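Local coordinates for protection of telomeres protein 1 (Schizosaccharomyces pombe, PDB 1QZG) that binds single-stranded telomeric DNA of consensus GGTTAC, protecting the 3' overhang and regulating telomerase and telomere length, this piece being a DNA-binding OB-fold domain, at residues Asn46-Val51 / Gln162-Leu167; Thr69-Trp74 / Ile87-Lys92; Leu109-Leu114 / Leu124-Phe129; Arg130-Pro135 / Met154-Lys159. All blocks are in the same frame, centred on the assembly; numbering follows the deposited sequence.

Interaction 1 (Asn46-Val51 / Gln162-Leu167)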
# COMPACT_ATOMS: atom_id res chain seq x y z
N ASN C 46 4.41 -6.62 5.18
CA ASN C 46 3.24 -6.60 4.32
C ASN C 46 2.52 -5.33 4.75
O ASN C 46 2.48 -5.01 5.94
CB ASN C 46 2.34 -7.81 4.55
CG ASN C 46 3.04 -9.10 4.21
OD1 ASN C 46 3.69 -9.21 3.16
ND2 ASN C 46 2.93 -10.08 5.10
N LEU C 47 1.95 -4.61 3.80
CA LEU C 47 1.27 -3.36 4.08
C LEU C 47 -0.10 -3.34 3.43
O LEU C 47 -0.36 -4.04 2.46
CB LEU C 47 2.11 -2.19 3.58
CG LEU C 47 3.53 -2.16 4.16
CD1 LEU C 47 4.40 -1.20 3.37
CD2 LEU C 47 3.48 -1.78 5.64
N PHE C 48 -0.98 -2.52 4.00
CA PHE C 48 -2.34 -2.39 3.51
C PHE C 48 -2.74 -0.97 3.87
O PHE C 48 -2.94 -0.65 5.04
CB PHE C 48 -3.23 -3.41 4.23
CG PHE C 48 -4.48 -3.79 3.46
CD1 PHE C 48 -5.11 -5.00 3.73
CD2 PHE C 48 -5.02 -2.94 2.51
CE1 PHE C 48 -6.27 -5.36 3.04
CE2 PHE C 48 -6.18 -3.29 1.82
CZ PHE C 48 -6.81 -4.51 2.09
N GLY C 49 -2.84 -0.12 2.86
CA GLY C 49 -3.19 1.26 3.11
C GLY C 49 -3.94 1.88 1.96
O GLY C 49 -4.43 1.18 1.07
N ILE C 50 -4.04 3.19 1.98
CA ILE C 50 -4.72 3.93 0.94
C ILE C 50 -3.64 4.68 0.19
O ILE C 50 -2.71 5.22 0.80
CB ILE C 50 -5.70 4.96 1.52
CG1 ILE C 50 -6.85 4.25 2.24
CG2 ILE C 50 -6.22 5.85 0.41
CD1 ILE C 50 -7.72 3.39 1.34
N VAL C 51 -3.75 4.72 -1.13
CA VAL C 51 -2.76 5.44 -1.91
C VAL C 51 -3.02 6.92 -1.73
O VAL C 51 -4.07 7.43 -2.13
CB VAL C 51 -2.86 5.08 -3.40
CG1 VAL C 51 -1.98 6.03 -4.22
CG2 VAL C 51 -2.41 3.64 -3.60
N GLN C 162 -13.38 -6.25 2.98
CA GLN C 162 -13.99 -5.42 4.00
C GLN C 162 -12.98 -4.44 4.55
O GLN C 162 -13.29 -3.26 4.74
CB GLN C 162 -14.54 -6.31 5.13
CG GLN C 162 -15.44 -7.44 4.62
CD GLN C 162 -16.50 -6.97 3.63
OE1 GLN C 162 -16.53 -5.81 3.21
NE2 GLN C 162 -17.39 -7.88 3.24
N PHE C 163 -11.77 -4.92 4.78
CA PHE C 163 -10.70 -4.09 5.29
C PHE C 163 -10.50 -2.91 4.34
O PHE C 163 -10.35 -1.76 4.77
CB PHE C 163 -9.42 -4.90 5.40
CG PHE C 163 -8.39 -4.28 6.31
CD1 PHE C 163 -8.40 -4.55 7.67
CD2 PHE C 163 -7.42 -3.43 5.80
CE1 PHE C 163 -7.46 -3.97 8.52
CE2 PHE C 163 -6.48 -2.84 6.63
CZ PHE C 163 -6.50 -3.11 7.99
N ALA C 164 -10.50 -3.21 3.04
CA ALA C 164 -10.30 -2.20 2.01
C ALA C 164 -11.45 -1.20 2.02
O ALA C 164 -11.24 0.02 1.94
CB ALA C 164 -10.21 -2.86 0.64
N LEU C 165 -12.67 -1.72 2.10
CA LEU C 165 -13.86 -0.90 2.13
C LEU C 165 -13.79 0.08 3.29
O LEU C 165 -14.05 1.28 3.13
CB LEU C 165 -15.10 -1.78 2.28
CG LEU C 165 -15.59 -2.43 0.98
CD1 LEU C 165 -16.53 -3.58 1.30
CD2 LEU C 165 -16.29 -1.38 0.13
N LEU C 166 -13.42 -0.43 4.46
CA LEU C 166 -13.31 0.39 5.66
C LEU C 166 -12.20 1.43 5.53
O LEU C 166 -12.41 2.59 5.89
CB LEU C 166 -13.04 -0.49 6.89
CG LEU C 166 -14.24 -1.06 7.65
CD1 LEU C 166 -15.00 -2.08 6.80
CD2 LEU C 166 -13.74 -1.72 8.92
N LEU C 167 -11.03 1.03 5.04
CA LEU C 167 -9.92 1.95 4.87
C LEU C 167 -10.32 3.14 4.01
O LEU C 167 -10.06 4.29 4.35
CB LEU C 167 -8.72 1.26 4.21
CG LEU C 167 -7.75 0.44 5.06
CD1 LEU C 167 -6.60 -0.03 4.18
CD2 LEU C 167 -7.21 1.29 6.20

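Interaction 2 (Thr69-Trp74 / Ile87-Lys92). With TMP (thymidine-5'-phosphate), chain E; nucleotides of chain A.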
# COMPACT_ATOMS: atom_id res chain seq x y z
N THR C 69 7.51 2.30 -9.93
CA THR C 69 6.34 3.09 -9.61
C THR C 69 6.51 3.44 -8.14
O THR C 69 6.98 2.62 -7.34
CB THR C 69 5.03 2.30 -9.84
OG1 THR C 69 3.92 3.20 -9.70
CG2 THR C 69 4.90 1.16 -8.85
N THR C 70 6.11 4.64 -7.76
CA THR C 70 6.21 5.09 -6.38
C THR C 70 4.82 5.31 -5.86
O THR C 70 3.96 5.85 -6.55
CB THR C 70 7.06 6.34 -6.26
OG1 THR C 70 8.38 6.09 -6.76
CG2 THR C 70 7.13 6.78 -4.81
N VAL C 71 4.58 4.92 -4.61
CA VAL C 71 3.29 5.14 -3.98
C VAL C 71 3.55 5.62 -2.56
O VAL C 71 4.54 5.23 -1.93
CB VAL C 71 2.43 3.86 -3.91
CG1 VAL C 71 2.25 3.27 -5.30
CG2 VAL C 71 3.07 2.82 -2.98
N TYR C 72 2.65 6.44 -2.06
CA TYR C 72 2.69 6.89 -0.70
C TYR C 72 1.49 6.27 -0.06
O TYR C 72 0.36 6.59 -0.43
CB TYR C 72 2.65 8.43 -0.63
CG TYR C 72 3.97 9.08 -0.95
CD1 TYR C 72 4.40 9.23 -2.27
CD2 TYR C 72 4.81 9.53 0.07
CE1 TYR C 72 5.64 9.81 -2.56
CE2 TYR C 72 6.05 10.11 -0.21
CZ TYR C 72 6.45 10.24 -1.52
OH TYR C 72 7.68 10.80 -1.80
N LEU C 73 1.73 5.37 0.90
CA LEU C 73 0.65 4.66 1.56
C LEU C 73 0.29 5.28 2.89
O LEU C 73 1.15 5.66 3.68
CB LEU C 73 1.00 3.20 1.82
CG LEU C 73 0.67 2.16 0.74
CD1 LEU C 73 0.77 0.75 1.29
CD2 LEU C 73 -0.71 2.41 0.16
N TRP C 74 -1.01 5.38 3.14
CA TRP C 74 -1.52 5.98 4.35
C TRP C 74 -2.51 5.04 5.02
O TRP C 74 -3.13 4.20 4.35
CB TRP C 74 -2.21 7.30 3.99
CG TRP C 74 -3.00 7.95 5.09
CD1 TRP C 74 -2.57 8.99 5.87
CD2 TRP C 74 -4.32 7.63 5.54
NE1 TRP C 74 -3.55 9.34 6.77
CE2 TRP C 74 -4.64 8.53 6.59
CE3 TRP C 74 -5.29 6.68 5.18
CZ2 TRP C 74 -5.86 8.50 7.26
CZ3 TRP C 74 -6.50 6.65 5.83
CH2 TRP C 74 -6.78 7.56 6.86
N ILE C 87 7.03 4.38 -0.87
CA ILE C 87 7.41 3.04 -1.28
C ILE C 87 7.72 3.00 -2.77
O ILE C 87 6.94 3.47 -3.59
CB ILE C 87 6.26 2.02 -1.00
CG1 ILE C 87 5.86 2.12 0.47
CG2 ILE C 87 6.68 0.60 -1.35
CD1 ILE C 87 4.46 1.61 0.77
N HIS C 88 8.90 2.45 -3.09
CA HIS C 88 9.26 2.29 -4.50
C HIS C 88 9.04 0.84 -4.86
O HIS C 88 9.58 -0.06 -4.21
CB HIS C 88 10.73 2.64 -4.74
CG HIS C 88 11.05 4.08 -4.51
ND1 HIS C 88 10.43 5.10 -5.20
CD2 HIS C 88 11.91 4.68 -3.65
CE1 HIS C 88 10.89 6.26 -4.77
NE2 HIS C 88 11.79 6.04 -3.83
N LEU C 89 8.18 0.69 -5.87
CA LEU C 89 7.91 -0.66 -6.35
C LEU C 89 8.68 -0.89 -7.65
O LEU C 89 8.53 -0.10 -8.58
CB LEU C 89 6.41 -0.83 -6.58
CG LEU C 89 5.58 -0.59 -5.33
CD1 LEU C 89 4.09 -0.57 -5.64
CD2 LEU C 89 5.90 -1.64 -4.28
N PHE C 90 9.48 -1.95 -7.71
CA PHE C 90 10.28 -2.23 -8.91
C PHE C 90 9.95 -3.57 -9.53
O PHE C 90 9.43 -4.47 -8.88
CB PHE C 90 11.77 -2.27 -8.58
CG PHE C 90 12.33 -0.97 -8.06
CD1 PHE C 90 12.44 -0.73 -6.70
CD2 PHE C 90 12.79 -0.00 -8.95
CE1 PHE C 90 13.02 0.45 -6.22
CE2 PHE C 90 13.36 1.18 -8.49
CZ PHE C 90 13.48 1.41 -7.12
N SER C 91 10.29 -3.69 -10.81
CA SER C 91 10.11 -4.95 -11.50
C SER C 91 11.20 -5.12 -12.53
O SER C 91 11.48 -4.22 -13.32
CB SER C 91 8.75 -5.04 -12.18
OG SER C 91 8.63 -6.33 -12.76
N LYS C 92 11.83 -6.29 -12.49
CA LYS C 92 12.91 -6.65 -13.41
C LYS C 92 12.35 -7.67 -14.39
O LYS C 92 13.09 -8.24 -15.19
CB LYS C 92 14.07 -7.29 -12.64
CG LYS C 92 14.65 -6.46 -11.53
CD LYS C 92 15.70 -7.25 -10.77
CE LYS C 92 16.36 -6.42 -9.67
NZ LYS C 92 17.04 -5.21 -10.20
C1' TMP E . 15.34 10.37 -5.24
N1 TMP E . 15.84 9.20 -4.52
C2 TMP E . 14.96 8.43 -3.80
O2 TMP E . 13.77 8.67 -3.72
N3 TMP E . 15.54 7.36 -3.16
C4 TMP E . 16.87 6.99 -3.18
O4 TMP E . 17.24 6.01 -2.54
C5 TMP E . 17.73 7.83 -3.97
C5M TMP E . 19.19 7.50 -4.07
C6 TMP E . 17.18 8.88 -4.59
P DT A 4 21.87 4.81 -8.32
OP1 DT A 4 22.89 5.52 -9.13
OP2 DT A 4 21.15 5.54 -7.23
O5' DT A 4 20.79 4.28 -9.35
C5' DT A 4 19.45 4.70 -9.26
C4' DT A 4 18.64 4.04 -10.35
O4' DT A 4 18.49 2.62 -10.06
C3' DT A 4 17.24 4.60 -10.44
O3' DT A 4 16.93 4.93 -11.79
C2' DT A 4 16.35 3.49 -9.90
C1' DT A 4 17.14 2.25 -10.23
N1 DT A 4 16.85 1.09 -9.35
C2 DT A 4 16.40 -0.06 -9.96
O2 DT A 4 16.27 -0.17 -11.16
N3 DT A 4 16.09 -1.08 -9.09
C4 DT A 4 16.19 -1.07 -7.72
O4 DT A 4 15.83 -2.05 -7.07
C5 DT A 4 16.70 0.15 -7.15
C7 DT A 4 16.88 0.24 -5.67
C6 DT A 4 17.01 1.16 -7.98
P DA A 5 16.31 6.37 -12.11
OP1 DA A 5 16.17 6.54 -13.58
OP2 DA A 5 17.11 7.32 -11.33
O5' DA A 5 14.86 6.25 -11.48
C5' DA A 5 14.38 7.21 -10.56
C4' DA A 5 13.15 6.68 -9.87
O4' DA A 5 13.52 5.61 -8.97
C3' DA A 5 12.48 7.73 -8.99
O3' DA A 5 11.11 7.43 -8.85
C2' DA A 5 13.19 7.56 -7.66
C1' DA A 5 13.63 6.10 -7.64
N9 DA A 5 15.03 5.95 -7.23
C8 DA A 5 16.09 6.67 -7.70
N7 DA A 5 17.24 6.31 -7.20
C5 DA A 5 16.92 5.28 -6.33
C6 DA A 5 17.70 4.46 -5.50
N6 DA A 5 19.03 4.54 -5.41
N1 DA A 5 17.06 3.54 -4.75
C2 DA A 5 15.73 3.44 -4.85
N3 DA A 5 14.89 4.14 -5.60
C4 DA A 5 15.55 5.06 -6.33

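Interaction 3 (Leu109-Leu114 / Leu124-Phe129). With nucleotides of chain A.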
# COMPACT_ATOMS: atom_id res chain seq x y z
N LEU C 109 0.17 -4.62 -0.14
CA LEU C 109 1.49 -5.01 -0.65
C LEU C 109 2.07 -6.15 0.17
O LEU C 109 2.08 -6.11 1.41
CB LEU C 109 2.45 -3.82 -0.62
CG LEU C 109 2.11 -2.68 -1.59
CD1 LEU C 109 2.87 -1.40 -1.20
CD2 LEU C 109 2.49 -3.11 -3.02
N HIS C 110 2.53 -7.18 -0.53
CA HIS C 110 3.13 -8.34 0.12
C HIS C 110 4.62 -8.42 -0.21
O HIS C 110 4.98 -8.54 -1.37
CB HIS C 110 2.43 -9.62 -0.35
CG HIS C 110 2.99 -10.87 0.22
ND1 HIS C 110 3.41 -11.92 -0.56
CD2 HIS C 110 3.21 -11.25 1.50
CE1 HIS C 110 3.88 -12.88 0.21
NE2 HIS C 110 3.77 -12.50 1.47
N GLN C 111 5.46 -8.31 0.82
CA GLN C 111 6.94 -8.40 0.67
C GLN C 111 7.58 -7.07 0.30
O GLN C 111 8.05 -6.88 -0.82
CB GLN C 111 7.32 -9.50 -0.34
CG GLN C 111 7.08 -10.93 0.16
CD GLN C 111 8.30 -11.55 0.85
OE1 GLN C 111 9.26 -11.94 0.20
NE2 GLN C 111 8.24 -11.62 2.15
N ILE C 112 7.60 -6.14 1.25
CA ILE C 112 8.21 -4.84 1.05
C ILE C 112 9.31 -4.67 2.09
O ILE C 112 9.08 -4.85 3.28
CB ILE C 112 7.19 -3.71 1.23
CG1 ILE C 112 6.01 -3.90 0.28
CG2 ILE C 112 7.86 -2.38 1.01
CD1 ILE C 112 6.40 -3.83 -1.21
N THR C 113 10.51 -4.34 1.64
CA THR C 113 11.63 -4.09 2.54
C THR C 113 11.52 -2.67 3.10
O THR C 113 11.28 -1.72 2.36
CB THR C 113 12.98 -4.20 1.82
OG1 THR C 113 13.27 -5.57 1.52
CG2 THR C 113 14.11 -3.63 2.71
N LEU C 114 11.68 -2.53 4.41
CA LEU C 114 11.65 -1.23 5.05
C LEU C 114 13.10 -0.90 5.39
O LEU C 114 13.80 -1.72 5.98
CB LEU C 114 10.83 -1.29 6.35
CG LEU C 114 9.40 -0.73 6.42
CD1 LEU C 114 8.61 -1.01 5.15
CD2 LEU C 114 8.72 -1.33 7.65
N LEU C 124 10.98 -0.50 -0.11
CA LEU C 124 11.60 -0.99 -1.35
C LEU C 124 11.06 -2.37 -1.59
O LEU C 124 11.28 -3.26 -0.77
CB LEU C 124 13.16 -1.08 -1.23
CG LEU C 124 14.01 0.08 -1.77
CD1 LEU C 124 13.27 1.40 -1.66
CD2 LEU C 124 15.36 0.14 -1.05
N SER C 125 10.35 -2.58 -2.69
CA SER C 125 9.77 -3.89 -2.97
C SER C 125 10.82 -4.99 -3.12
O SER C 125 11.92 -4.77 -3.64
CB SER C 125 8.93 -3.82 -4.24
OG SER C 125 9.73 -3.58 -5.38
N LYS C 126 10.47 -6.19 -2.67
CA LYS C 126 11.31 -7.36 -2.89
C LYS C 126 11.05 -7.77 -4.32
O LYS C 126 9.99 -7.45 -4.85
CB LYS C 126 10.96 -8.51 -1.91
CG LYS C 126 11.36 -8.25 -0.46
CD LYS C 126 12.87 -8.37 -0.26
CE LYS C 126 13.34 -9.81 -0.44
NZ LYS C 126 14.78 -9.96 -0.12
N ASP C 127 12.00 -8.46 -4.94
CA ASP C 127 11.83 -8.90 -6.32
C ASP C 127 10.53 -9.62 -6.61
O ASP C 127 9.92 -9.43 -7.66
CB ASP C 127 12.98 -9.83 -6.73
CG ASP C 127 14.28 -9.09 -6.91
OD1 ASP C 127 14.25 -7.90 -7.28
OD2 ASP C 127 15.34 -9.71 -6.69
N GLN C 128 10.09 -10.46 -5.67
CA GLN C 128 8.87 -11.23 -5.87
C GLN C 128 7.63 -10.67 -5.18
O GLN C 128 6.69 -11.43 -4.91
CB GLN C 128 9.10 -12.67 -5.40
CG GLN C 128 10.55 -13.03 -5.15
CD GLN C 128 11.17 -12.36 -3.92
OE1 GLN C 128 11.78 -11.30 -4.03
NE2 GLN C 128 10.98 -12.98 -2.79
N PHE C 129 7.60 -9.37 -4.90
CA PHE C 129 6.44 -8.80 -4.22
C PHE C 129 5.15 -9.03 -5.00
O PHE C 129 5.15 -9.15 -6.23
CB PHE C 129 6.61 -7.31 -3.99
CG PHE C 129 6.14 -6.41 -5.10
CD1 PHE C 129 4.87 -5.84 -5.05
CD2 PHE C 129 6.97 -6.10 -6.17
CE1 PHE C 129 4.43 -4.97 -6.05
CE2 PHE C 129 6.55 -5.24 -7.19
CZ PHE C 129 5.28 -4.66 -7.12
O5' DG A 1 20.77 -8.93 -0.74
C5' DG A 1 21.98 -8.37 -1.25
C4' DG A 1 21.78 -6.93 -1.67
O4' DG A 1 20.60 -6.82 -2.49
C3' DG A 1 21.59 -5.94 -0.53
O3' DG A 1 22.17 -4.70 -0.93
C2' DG A 1 20.08 -5.82 -0.42
C1' DG A 1 19.61 -6.01 -1.85
N9 DG A 1 18.34 -6.71 -1.99
C8 DG A 1 17.79 -7.60 -1.09
N7 DG A 1 16.67 -8.12 -1.51
C5 DG A 1 16.46 -7.53 -2.75
C6 DG A 1 15.41 -7.71 -3.69
O6 DG A 1 14.42 -8.44 -3.61
N1 DG A 1 15.59 -6.91 -4.82
C2 DG A 1 16.64 -6.06 -5.02
N2 DG A 1 16.63 -5.38 -6.18
N3 DG A 1 17.63 -5.88 -4.16
C4 DG A 1 17.48 -6.65 -3.05
P DG A 2 22.53 -3.58 0.16
OP1 DG A 2 24.01 -3.45 0.16
OP2 DG A 2 21.82 -3.86 1.44
O5' DG A 2 21.91 -2.28 -0.50
C5' DG A 2 22.15 -2.01 -1.88
C4' DG A 2 20.96 -1.34 -2.51
O4' DG A 2 19.80 -2.22 -2.52
C3' DG A 2 20.51 -0.04 -1.85
O3' DG A 2 20.31 0.94 -2.87
C2' DG A 2 19.21 -0.42 -1.15
C1' DG A 2 18.67 -1.51 -2.06
N9 DG A 2 17.76 -2.49 -1.45
C8 DG A 2 17.86 -3.07 -0.21
N7 DG A 2 16.91 -3.93 0.03
C5 DG A 2 16.13 -3.91 -1.11
C6 DG A 2 14.96 -4.65 -1.44
O6 DG A 2 14.38 -5.52 -0.77
N1 DG A 2 14.47 -4.31 -2.69
C2 DG A 2 15.03 -3.39 -3.54
N2 DG A 2 14.39 -3.18 -4.70
N3 DG A 2 16.14 -2.72 -3.26
C4 DG A 2 16.63 -3.02 -2.03

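Interaction 4 (Arg130-Pro135 / Met154-Lys159)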
# COMPACT_ATOMS: atom_id res chain seq x y z
N ARG C 130 4.04 -9.08 -4.27
CA ARG C 130 2.72 -9.28 -4.83
C ARG C 130 1.83 -8.15 -4.34
O ARG C 130 2.20 -7.42 -3.41
CB ARG C 130 2.15 -10.62 -4.38
CG ARG C 130 2.95 -11.83 -4.86
CD ARG C 130 2.86 -11.99 -6.37
NE ARG C 130 3.66 -13.11 -6.85
CZ ARG C 130 4.82 -12.99 -7.50
NH1 ARG C 130 5.32 -11.79 -7.75
NH2 ARG C 130 5.47 -14.07 -7.90
N TYR C 131 0.66 -7.98 -4.96
CA TYR C 131 -0.24 -6.92 -4.54
C TYR C 131 -1.70 -7.14 -4.94
O TYR C 131 -2.01 -7.97 -5.80
CB TYR C 131 0.23 -5.58 -5.12
CG TYR C 131 -0.15 -5.36 -6.57
CD1 TYR C 131 -1.33 -4.69 -6.91
CD2 TYR C 131 0.64 -5.86 -7.61
CE1 TYR C 131 -1.71 -4.52 -8.24
CE2 TYR C 131 0.26 -5.70 -8.95
CZ TYR C 131 -0.91 -5.02 -9.25
OH TYR C 131 -1.29 -4.86 -10.56
N ALA C 132 -2.57 -6.38 -4.27
CA ALA C 132 -4.00 -6.38 -4.54
C ALA C 132 -4.36 -4.90 -4.52
O ALA C 132 -3.93 -4.15 -3.62
CB ALA C 132 -4.77 -7.15 -3.46
N LEU C 133 -5.13 -4.47 -5.52
CA LEU C 133 -5.53 -3.08 -5.65
C LEU C 133 -7.06 -3.01 -5.77
O LEU C 133 -7.67 -3.77 -6.52
CB LEU C 133 -4.90 -2.51 -6.92
CG LEU C 133 -4.44 -1.07 -7.07
CD1 LEU C 133 -5.11 -0.42 -8.27
CD2 LEU C 133 -4.71 -0.30 -5.80
N TRP C 134 -7.69 -2.10 -5.02
CA TRP C 134 -9.15 -1.94 -5.04
C TRP C 134 -9.57 -0.61 -5.65
O TRP C 134 -8.76 0.31 -5.80
CB TRP C 134 -9.72 -2.04 -3.62
CG TRP C 134 -9.79 -3.44 -3.09
CD1 TRP C 134 -10.87 -4.28 -3.13
CD2 TRP C 134 -8.74 -4.17 -2.44
NE1 TRP C 134 -10.55 -5.49 -2.56
CE2 TRP C 134 -9.25 -5.45 -2.12
CE3 TRP C 134 -7.41 -3.87 -2.11
CZ2 TRP C 134 -8.47 -6.43 -1.48
CZ3 TRP C 134 -6.64 -4.84 -1.47
CH2 TRP C 134 -7.18 -6.10 -1.16
N PRO C 135 -10.86 -0.49 -6.01
CA PRO C 135 -11.32 0.78 -6.58
C PRO C 135 -11.42 1.80 -5.45
O PRO C 135 -11.40 1.43 -4.27
CB PRO C 135 -12.72 0.46 -7.12
CG PRO C 135 -12.85 -1.05 -7.03
CD PRO C 135 -11.98 -1.45 -5.89
N MET C 154 -2.52 -10.87 -6.27
CA MET C 154 -2.84 -11.81 -5.23
C MET C 154 -4.32 -12.07 -5.23
O MET C 154 -5.10 -11.13 -5.41
CB MET C 154 -2.48 -11.26 -3.86
CG MET C 154 -1.03 -10.96 -3.64
SD MET C 154 -0.75 -10.03 -2.12
CE MET C 154 -1.60 -11.06 -0.92
N LYS C 155 -4.73 -13.32 -5.04
CA LYS C 155 -6.14 -13.62 -4.98
C LYS C 155 -6.54 -13.20 -3.58
O LYS C 155 -5.84 -13.49 -2.61
CB LYS C 155 -6.39 -15.11 -5.20
N THR C 156 -7.65 -12.48 -3.46
CA THR C 156 -8.12 -12.03 -2.16
C THR C 156 -9.58 -12.41 -2.01
O THR C 156 -10.25 -12.74 -2.98
CB THR C 156 -7.98 -10.50 -2.03
OG1 THR C 156 -8.66 -9.87 -3.12
CG2 THR C 156 -6.51 -10.10 -2.05
N GLY C 157 -10.07 -12.35 -0.77
CA GLY C 157 -11.46 -12.69 -0.51
C GLY C 157 -12.24 -11.56 0.13
O GLY C 157 -11.94 -10.38 -0.06
N ASP C 158 -13.25 -11.92 0.93
CA ASP C 158 -14.07 -10.91 1.58
C ASP C 158 -13.44 -10.22 2.78
O ASP C 158 -13.71 -9.05 3.02
CB ASP C 158 -15.42 -11.50 1.99
CG ASP C 158 -16.59 -10.67 1.50
OD1 ASP C 158 -16.46 -9.42 1.48
OD2 ASP C 158 -17.63 -11.25 1.14
N LYS C 159 -12.60 -10.93 3.52
CA LYS C 159 -11.94 -10.32 4.68
C LYS C 159 -11.11 -9.11 4.25
O LYS C 159 -11.19 -8.03 4.84
CB LYS C 159 -11.07 -11.34 5.38

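Interaction 1 (Asn46-Val51 / Gln162-Leu167)
Strand 46-51 and helix 162-167 come closest, backbone to backbone, at Ile50 and Leu167, whose CA atoms are 6.8 Å apart; the two short axes cross at -37° and approach to 8.8 Å. The strand belongs to the OB-fold barrel of this telomeric DNA-binding domain, and helix 158-175 near the chain end lies against the barrel's outer wall, away from the DNA. The interface is wholly apolar. Phe48 carries most of the strand's share: its CG stands anti to the backbone N (chi1 -156°), which sends the ring out toward the helix. There Phe163 runs antiparallel alongside it, setting CD2 over one face of the Phe48 ring, toward the rim and 3.5 Å from Phe48 CD1. The two rings are tilted by 38°, neither stacked nor edge-to-face. On the far side of the Phe48 ring plane lies the indole of Trp134, so a flat aromatic suits this layer between helix and barrel. One turn along the helix from Phe163, Leu167 brings CD1 to 3.7 Å from Phe48 CD2. The small Ala164 lets the aromatic tip approach the helix backbone, with Phe48 CZ 4.0 Å from Ala164 N. Leu167 CD1 also rests 3.8 Å from Gly49 CA. Beyond it, the branched Ile50 reaches back with CD1, which ends 3.7 Å from Leu167 CB.

Interaction 2 (Thr69-Trp74 / Ile87-Lys92)
Thr69 pairs with Leu89 and Val71 with Ile87 through reciprocal backbone bonds, the shortest being Leu89 N to Thr69 O at 2.7 Å, and these join strands 67-74 and 85-91 into an antiparallel hairpin of the OB-fold barrel. Between them, at the non-hydrogen-bonded pair, Thr70 OG1 meets His88 ND1 at 2.8 Å, in the plane of the imidazole. This bond fixes the turn of the ring, whose NE2 donates to O2 of the bound thymidine-5'-phosphate at 3.3 Å. Histidine suits the place because two edge nitrogens link strand and ligand; Arg115, Tyr117 and Gln122 complete the pocket. Two residues on, Phe90 lays its ring face over the base of DT4 of chain A and turns an edge to DA5, with Phe90 CZ 3.4 Å from DA5 N3. With an alanine here, the DT4 base would probably lose its aromatic floor and be freer to shift. On the hairpin's other face, aliphatic groups pack inward: Thr69 CG2, between its backbone N and carbonyl carbon (OG1 chi1 -172°), presses tightly on Leu89 CB, while Thr69 OG1 bonds to Thr55 O. Val71 CG2 lies 3.8 Å from Ile87 CB, and Leu73 CD1 ends 3.8 Å from Ile87 CD1.

Interaction 3 (Leu109-Leu114 / Leu124-Phe129)
Ile112 faces Ser125 as a non-hydrogen-bonded pair and Thr113 faces Leu124 as a hydrogen-bonded one, in an antiparallel hairpin whose short strands run at 136° to each other. The chain turns a corner at His110 and Gln111, where Gln111 and Ile112 both face Val45 in a G1 beta bulge, and Gln111 O accepts a hydrogen bond from Lys126 N. A type I turn from Lys126 to Phe129 bends the partner strand too. On the barrel side, Ile112 CD1 packs on Ser125, and Leu109 CD2 lies 4.1 Å from Phe129 CE1. Ser125 OG receives the N-H of Phe90, tying the hairpin to the neighbouring strand 85-91. Thr113 and Leu124 on the other face, with the backbone of Ser125 and the turn at Lys126 and Asp127, contact two guanines of chain A. Thr113 OG1 donates a hydrogen bond to O6 of DG2, at an unusually short 2.5 Å, while Ser125 O accepts bonds from DG2 N1 at 2.8 Å and, weakly, N2. Leu124 CD2 touches the same purine, 3.5 Å from DG2 C4. Lys126 is bent at chi2 (-74°) and chi3, which folds its CD past Thr113 OG1 and lands NZ 3.0 Å from DG1 N7. Putting a leucine at Lys126 would probably leave DG1 N7 without its donor and weaken the hold on that base. Asp127 completes the grip, with N giving to DG1 O6 at 2.8 Å and OD1 accepting a weak bond from DG1 N1. The N7 bond suits either purine, but donors at O6 and acceptors at N1-H match guanine and not adenine, consistent with the GG opening the recognised sequence.

Interaction 4 (Arg130-Pro135 / Met154-Lys159)
The last barrel strand of the OB fold, 129-133, is met along one side by the extended chain leading into helix 158-175. A single backbone bond joins them: Met154 N donates to Tyr131 O at 3.0 Å, from a position above the carbonyl plane rather than within it. Met154, with CG beside its own backbone N (chi1 -62°), runs along the strand until that CG lies 3.3 Å from Arg130 CB; SD follows, 3.7 Å from the same carbon. The unbranched thioether chain can lie flat along the strand at Arg130 CB, while the guanidinium of Arg130 leads away. Ala132, small enough to admit the crossing chain, has CB 3.7 Å from Thr156 CG2. Thr156 also meets the indole of Trp134 obliquely, approaching from the opposite direction with OG1 3.8 Å from Trp134 CZ2. Two residues carry their polar ends elsewhere: Trp134 NE1 bonds to Glu161 on the helix, and Tyr131 OH to Gln148. Gly157 then takes the N-cap position, from which the helix starts. The contact therefore lies where strand 129-133, paired with strand 106-109 through Ala132 and Leu108, meets the beginning of helix 158-175, with Trp134 touching Pro106 of the strand and Ala164 of the helix.

Overall arrangement
All four contacts belong to one OB-fold domain, and their strands are members of a single curled sheet. Interactions 2, 3 and 4 follow one another along the chain, and interaction 1 spans them all by bringing strand 43-59 against the late helix 158-175. Interactions 2 and 3, with centres about 9 Å apart, are joined where strand 85-91 of the one runs beside strand 120-126 of the other, and together form a continuous DNA-binding surface. Interactions 1 and 4, about 10 Å apart, both use helix 158-175 and meet through Trp134. These helix contacts lie about 16 to 17 Å, centre to centre, from the DNA-binding pair, so recognition and helix packing occupy different parts of the barrel.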